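PDB 6MLY: bifunctional GH43-CE protein from Bacteroides eggerthii, which probably cleaves xylose residues from arabinoxylan-type chains with its family 43 glycosidase domain and carries a second, esterase-like domain. Local coordinates for residues L68-A77 with L330-P338. Sequence-based numbering, arbitrary orientation.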
ATOM      1  N   LEU A  68      13.834  -6.011 -20.157  1.00 65.90           N
ATOM      2  CA  LEU A  68      12.911  -5.766 -21.261  1.00 64.93           C
ATOM      3  C   LEU A  68      13.701  -5.285 -22.484  1.00 64.18           C
ATOM      4  O   LEU A  68      14.576  -4.416 -22.363  1.00 64.78           O
ATOM      5  CB  LEU A  68      11.875  -4.723 -20.829  1.00 64.61           C
ATOM      6  CG  LEU A  68      10.871  -5.200 -19.782  1.00 64.99           C
ATOM      7  CD1 LEU A  68      10.297  -4.028 -18.989  1.00 64.83           C
ATOM      8  CD2 LEU A  68       9.762  -6.010 -20.434  1.00 65.32           C
ATOM      9  N   VAL A  69      13.373  -5.844 -23.656  1.00 63.47           N
ATOM     10  CA  VAL A  69      14.094  -5.540 -24.891  1.00 63.38           C
ATOM     11  C   VAL A  69      13.140  -5.024 -25.978  1.00 62.71           C
ATOM     12  O   VAL A  69      13.566  -4.224 -26.821  1.00 62.71           O
ATOM     13  CB  VAL A  69      14.906  -6.757 -25.369  1.00 63.63           C
ATOM     14  CG1 VAL A  69      16.005  -7.099 -24.374  1.00 64.23           C
ATOM     15  CG2 VAL A  69      14.031  -7.977 -25.640  1.00 64.04           C
ATOM     16  N   ASN A  70      11.875  -5.471 -25.966  1.00 62.41           N
ATOM     17  CA  ASN A  70      10.923  -5.143 -27.031  1.00 61.76           C
ATOM     18  C   ASN A  70       9.496  -5.483 -26.574  1.00 61.69           C
ATOM     19  O   ASN A  70       9.298  -6.221 -25.596  1.00 61.80           O
ATOM     20  CB  ASN A  70      11.290  -5.877 -28.330  1.00 61.99           C
ATOM     21  CG  ASN A  70      10.696  -5.281 -29.593  1.00 61.82           C
ATOM     22  OD1 ASN A  70       9.884  -4.358 -29.547  1.00 61.86           O
ATOM     23  ND2 ASN A  70      11.102  -5.809 -30.736  1.00 62.15           N
ATOM     24  N   TYR A  71       8.521  -4.915 -27.300  1.00 61.15           N
ATOM     25  CA  TYR A  71       7.104  -5.242 -27.198  1.00 61.42           C
ATOM     26  C   TYR A  71       6.584  -5.687 -28.573  1.00 61.46           C
ATOM     27  O   TYR A  71       7.099  -5.259 -29.608  1.00 61.13           O
ATOM     28  CB  TYR A  71       6.314  -4.036 -26.686  1.00 61.01           C
ATOM     29  CG  TYR A  71       6.496  -3.742 -25.220  1.00 60.98           C
ATOM     30  CD1 TYR A  71       7.571  -2.998 -24.760  1.00 60.86           C
ATOM     31  CD2 TYR A  71       5.588  -4.207 -24.282  1.00 61.46           C
ATOM     32  CE1 TYR A  71       7.741  -2.729 -23.411  1.00 60.89           C
ATOM     33  CE2 TYR A  71       5.738  -3.936 -22.932  1.00 61.43           C
ATOM     34  CZ  TYR A  71       6.818  -3.194 -22.490  1.00 61.19           C
ATOM     35  OH  TYR A  71       6.965  -2.937 -21.156  1.00 61.30           O
ATOM     36  N   ALA A  72       5.541  -6.528 -28.564  1.00 61.88           N
ATOM     37  CA  ALA A  72       4.971  -7.117 -29.775  1.00 62.57           C
ATOM     38  C   ALA A  72       4.144  -6.085 -30.554  1.00 63.18           C
ATOM     39  O   ALA A  72       4.156  -6.094 -31.794  1.00 64.19           O
ATOM     40  CB  ALA A  72       4.132  -8.320 -29.425  1.00 63.56           C
ATOM     41  N   TYR A  73       3.403  -5.233 -29.834  1.00 63.10           N
ATOM     42  CA  TYR A  73       2.595  -4.186 -30.462  1.00 63.08           C
ATOM     43  C   TYR A  73       2.545  -2.946 -29.563  1.00 62.93           C
ATOM     44  O   TYR A  73       2.910  -3.010 -28.403  1.00 62.85           O
ATOM     45  CB  TYR A  73       1.192  -4.707 -30.787  1.00 63.88           C
ATOM     46  CG  TYR A  73       0.317  -5.013 -29.596  1.00 64.74           C
ATOM     47  CD1 TYR A  73      -0.359  -4.005 -28.916  1.00 64.89           C
ATOM     48  CD2 TYR A  73       0.136  -6.319 -29.166  1.00 65.22           C
ATOM     49  CE1 TYR A  73      -1.172  -4.288 -27.828  1.00 65.61           C
ATOM     50  CE2 TYR A  73      -0.677  -6.616 -28.082  1.00 65.83           C
ATOM     51  CZ  TYR A  73      -1.331  -5.597 -27.411  1.00 65.89           C
ATOM     52  OH  TYR A  73      -2.126  -5.909 -26.351  1.00 67.01           O
ATOM     53  N   ASP A  74       2.065  -1.841 -30.147  1.00 63.16           N
ATOM     54  CA  ASP A  74       1.944  -0.531 -29.512  1.00 63.29           C
ATOM     55  C   ASP A  74       0.534  -0.378 -28.931  1.00 64.04           C
ATOM     56  O   ASP A  74       0.376  -0.199 -27.723  1.00 64.30           O
ATOM     57  CB  ASP A  74       2.258   0.592 -30.505  1.00 63.29           C
ATOM     58  CG  ASP A  74       3.563   1.317 -30.232  1.00 63.31           C
ATOM     59  OD1 ASP A  74       4.580   0.974 -30.888  1.00 63.58           O
ATOM     60  OD2 ASP A  74       3.545   2.246 -29.373  1.00 64.36           O
ATOM     61  N   THR A  75      -0.476  -0.427 -29.807  1.00 64.74           N
ATOM     62  CA  THR A  75      -1.885  -0.478 -29.420  1.00 65.62           C
ATOM     63  C   THR A  75      -2.524  -1.718 -30.061  1.00 66.55           C
ATOM     64  O   THR A  75      -2.136  -2.146 -31.149  1.00 66.20           O
ATOM     65  CB  THR A  75      -2.620   0.819 -29.781  1.00 66.18           C
ATOM     66  OG1 THR A  75      -2.318   1.173 -31.129  1.00 66.25           O
ATOM     67  CG2 THR A  75      -2.240   1.985 -28.895  1.00 66.12           C
ATOM     68  N   LEU A  76      -3.508  -2.282 -29.356  1.00 67.61           N
ATOM     69  CA  LEU A  76      -4.158  -3.535 -29.711  1.00 68.75           C
ATOM     70  C   LEU A  76      -5.263  -3.267 -30.741  1.00 70.61           C
ATOM     71  O   LEU A  76      -5.339  -3.937 -31.766  1.00 71.17           O
ATOM     72  CB  LEU A  76      -4.711  -4.156 -28.425  1.00 68.72           C
ATOM     73  CG  LEU A  76      -5.577  -5.405 -28.568  1.00 70.11           C
ATOM     74  CD1 LEU A  76      -4.920  -6.451 -29.470  1.00 70.05           C
ATOM     75  CD2 LEU A  76      -5.880  -5.987 -27.193  1.00 70.15           C
ATOM     76  N   ALA A  77      -6.115  -2.276 -30.457  1.00 71.99           N
ATOM     77  CA  ALA A  77      -7.224  -1.916 -31.341  1.00 73.68           C
ATOM     78  C   ALA A  77      -7.739  -0.509 -31.006  1.00 74.12           C
ATOM     79  O   ALA A  77      -7.619  -0.034 -29.869  1.00 73.66           O
ATOM     80  CB  ALA A  77      -8.322  -2.946 -31.224  1.00 74.92           C
ATOM     81  N   LEU A 330      11.542   1.057 -22.030  1.00 62.88           N
ATOM     82  CA  LEU A 330      10.612  -0.063 -22.182  1.00 62.53           C
ATOM     83  C   LEU A 330       9.878  -0.325 -20.857  1.00 62.66           C
ATOM     84  O   LEU A 330       8.744  -0.813 -20.860  1.00 62.61           O
ATOM     85  CB  LEU A 330      11.389  -1.297 -22.655  1.00 62.55           C
ATOM     86  CG  LEU A 330      12.013  -1.172 -24.044  1.00 62.40           C
ATOM     87  CD1 LEU A 330      13.183  -2.128 -24.197  1.00 62.67           C
ATOM     88  CD2 LEU A 330      10.975  -1.405 -25.134  1.00 62.31           C
ATOM     89  N   VAL A 331      10.527   0.022 -19.738  1.00 62.70           N
ATOM     90  CA  VAL A 331       9.966  -0.163 -18.387  1.00 62.65           C
ATOM     91  C   VAL A 331       8.593   0.519 -18.283  1.00 62.84           C
ATOM     92  O   VAL A 331       7.774   0.121 -17.441  1.00 63.86           O
ATOM     93  CB  VAL A 331      10.917   0.350 -17.288  1.00 62.76           C
ATOM     94  CG1 VAL A 331      12.232  -0.416 -17.254  1.00 62.96           C
ATOM     95  CG2 VAL A 331      11.170   1.844 -17.410  1.00 62.42           C
ATOM     96  N   TRP A 332       8.358   1.533 -19.130  1.00 62.60           N
ATOM     97  CA  TRP A 332       7.109   2.297 -19.164  1.00 62.60           C
ATOM     98  C   TRP A 332       6.059   1.586 -20.024  1.00 62.65           C
ATOM     99  O   TRP A 332       6.362   1.109 -21.124  1.00 63.04           O
ATOM    100  CB  TRP A 332       7.352   3.715 -19.689  1.00 62.80           C
ATOM    101  CG  TRP A 332       8.121   4.611 -18.762  1.00 62.81           C
ATOM    102  CD1 TRP A 332       9.366   5.125 -18.971  1.00 63.02           C
ATOM    103  CD2 TRP A 332       7.683   5.127 -17.495  1.00 62.85           C
ATOM    104  NE1 TRP A 332       9.736   5.921 -17.923  1.00 63.04           N
ATOM    105  CE2 TRP A 332       8.724   5.943 -17.003  1.00 62.97           C
ATOM    106  CE3 TRP A 332       6.523   4.981 -16.726  1.00 63.08           C
ATOM    107  CZ2 TRP A 332       8.635   6.607 -15.780  1.00 63.00           C
ATOM    108  CZ3 TRP A 332       6.432   5.642 -15.517  1.00 63.06           C
ATOM    109  CH2 TRP A 332       7.478   6.439 -15.052  1.00 62.79           C
ATOM    110  N   GLN A 333       4.826   1.537 -19.498  1.00 62.90           N
ATOM    111  CA  GLN A 333       3.621   1.145 -20.236  1.00 62.99           C
ATOM    112  C   GLN A 333       2.456   2.019 -19.742  1.00 63.22           C
ATOM    113  O   GLN A 333       2.279   2.191 -18.538  1.00 63.45           O
ATOM    114  CB  GLN A 333       3.282  -0.343 -20.044  1.00 63.47           C
ATOM    115  CG  GLN A 333       4.477  -1.296 -20.043  1.00 63.20           C
ATOM    116  CD  GLN A 333       4.066  -2.748 -19.933  1.00 63.94           C
ATOM    117  OE1 GLN A 333       2.908  -3.096 -20.139  1.00 64.84           O
ATOM    118  NE2 GLN A 333       5.016  -3.617 -19.615  1.00 63.97           N
ATOM    119  N   TRP A 334       1.662   2.551 -20.679  1.00 63.59           N
ATOM    120  CA  TRP A 334       0.460   3.328 -20.372  1.00 64.56           C
ATOM    121  C   TRP A 334      -0.671   2.397 -19.920  1.00 65.17           C
ATOM    122  O   TRP A 334      -0.651   1.203 -20.184  1.00 65.03           O
ATOM    123  CB  TRP A 334       0.006   4.150 -21.583  1.00 64.93           C
ATOM    124  CG  TRP A 334       1.050   5.050 -22.166  1.00 65.34           C
ATOM    125  CD1 TRP A 334       1.921   4.752 -23.173  1.00 65.32           C
ATOM    126  CD2 TRP A 334       1.312   6.417 -21.807  1.00 65.30           C
ATOM    127  NE1 TRP A 334       2.714   5.832 -23.454  1.00 65.13           N
ATOM    128  CE2 TRP A 334       2.363   6.867 -22.634  1.00 65.36           C
ATOM    129  CE3 TRP A 334       0.765   7.301 -20.873  1.00 65.60           C
ATOM    130  CZ2 TRP A 334       2.877   8.158 -22.548  1.00 65.48           C
ATOM    131  CZ3 TRP A 334       1.274   8.577 -20.790  1.00 65.80           C
ATOM    132  CH2 TRP A 334       2.316   8.998 -21.617  1.00 65.77           C
ATOM    133  N   ASN A 335      -1.663   2.977 -19.241  1.00 66.29           N
ATOM    134  CA  ASN A 335      -2.931   2.326 -18.939  1.00 67.17           C
ATOM    135  C   ASN A 335      -3.878   2.565 -20.119  1.00 67.38           C
ATOM    136  O   ASN A 335      -4.299   3.706 -20.347  1.00 67.47           O
ATOM    137  CB  ASN A 335      -3.535   2.857 -17.637  1.00 68.67           C
ATOM    138  CG  ASN A 335      -4.929   2.334 -17.353  1.00 69.95           C
ATOM    139  OD1 ASN A 335      -5.248   1.185 -17.657  1.00 70.92           O
ATOM    140  ND2 ASN A 335      -5.755   3.168 -16.740  1.00 72.41           N
ATOM    141  N   HIS A 336      -4.193   1.490 -20.859  1.00 66.85           N
ATOM    142  CA  HIS A 336      -5.006   1.555 -22.072  1.00 67.28           C
ATOM    143  C   HIS A 336      -4.276   2.405 -23.120  1.00 66.70           C
ATOM    144  O   HIS A 336      -3.136   2.819 -22.900  1.00 66.19           O
ATOM    145  CB  HIS A 336      -6.420   2.071 -21.758  1.00 68.38           C
ATOM    146  CG  HIS A 336      -7.354   1.040 -21.218  1.00 69.17           C
ATOM    147  ND1 HIS A 336      -7.188   0.468 -19.971  1.00 69.06           N
ATOM    148  CD2 HIS A 336      -8.482   0.506 -21.732  1.00 70.07           C
ATOM    149  CE1 HIS A 336      -8.163  -0.390 -19.751  1.00 69.88           C
ATOM    150  NE2 HIS A 336      -8.970  -0.384 -20.817  1.00 70.61           N
ATOM    151  N   ASN A 337      -4.935   2.640 -24.261  1.00 67.64           N
ATOM    152  CA  ASN A 337      -4.340   3.361 -25.379  1.00 68.16           C
ATOM    153  C   ASN A 337      -4.074   4.809 -24.988  1.00 67.88           C
ATOM    154  O   ASN A 337      -4.999   5.538 -24.634  1.00 68.81           O
ATOM    155  CB  ASN A 337      -5.219   3.314 -26.630  1.00 69.05           C
ATOM    156  CG  ASN A 337      -5.231   1.948 -27.272  1.00 69.22           C
ATOM    157  OD1 ASN A 337      -4.539   1.043 -26.813  1.00 69.31           O
ATOM    158  ND2 ASN A 337      -6.016   1.790 -28.325  1.00 70.27           N
ATOM    159  N   PRO A 338      -2.807   5.278 -25.077  1.00 67.59           N
ATOM    160  CA  PRO A 338      -2.486   6.668 -24.761  1.00 67.69           C
ATOM    161  C   PRO A 338      -3.049   7.620 -25.824  1.00 68.45           C
ATOM    162  O   PRO A 338      -3.222   7.214 -26.972  1.00 69.15           O
ATOM    163  CB  PRO A 338      -0.950   6.693 -24.771  1.00 66.97           C
ATOM    164  CG  PRO A 338      -0.565   5.578 -25.714  1.00 66.63           C
ATOM    165  CD  PRO A 338      -1.626   4.516 -25.515  1.00 66.81           C
TER
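The ring of Tyr-71 meets Leu-330 and Gln-333 along its edge: CD2 of Leu-330 lies in the ring plane, 3.8 Å from CD1 of Tyr-71, and NE2 of Gln-333 comes in at the hydroxyl end. The amide of Gln-333 stands nearly upright to the ring, the two planes 83° apart. With CG anti to the carbonyl carbon (chi1 -74°), Tyr-71 reaches across to 330-338, where its OH donates a hydrogen bond of 2.8 Å to O of Leu-330, the hydroxyl lying 26° out of the carbonyl plane. Side chains thus join two domains: 68-71 belongs to strand 66-71, one of the two outer strands of a four-stranded antiparallel sheet, a blade of the family 43 beta-propeller, while 330-338 enters the concanavalin A-like beta-sandwich, where strand 51-52 of the family 43 part pairs with 333-335. A phenylalanine here would probably leave the carbonyl of Leu-330 without its donor. Beside the tyrosine, CB of Leu-68 packs 3.9 Å from CB of Leu-330. At the far end, Asn-337 crosses Thr-75 at about a right angle, its OD1 against the methyl CG2. ND2 of Asn-337 bonds to O of Ala-77 (2.9 Å), approaching from above the carbonyl plane, and also to OD1 of Asn-83.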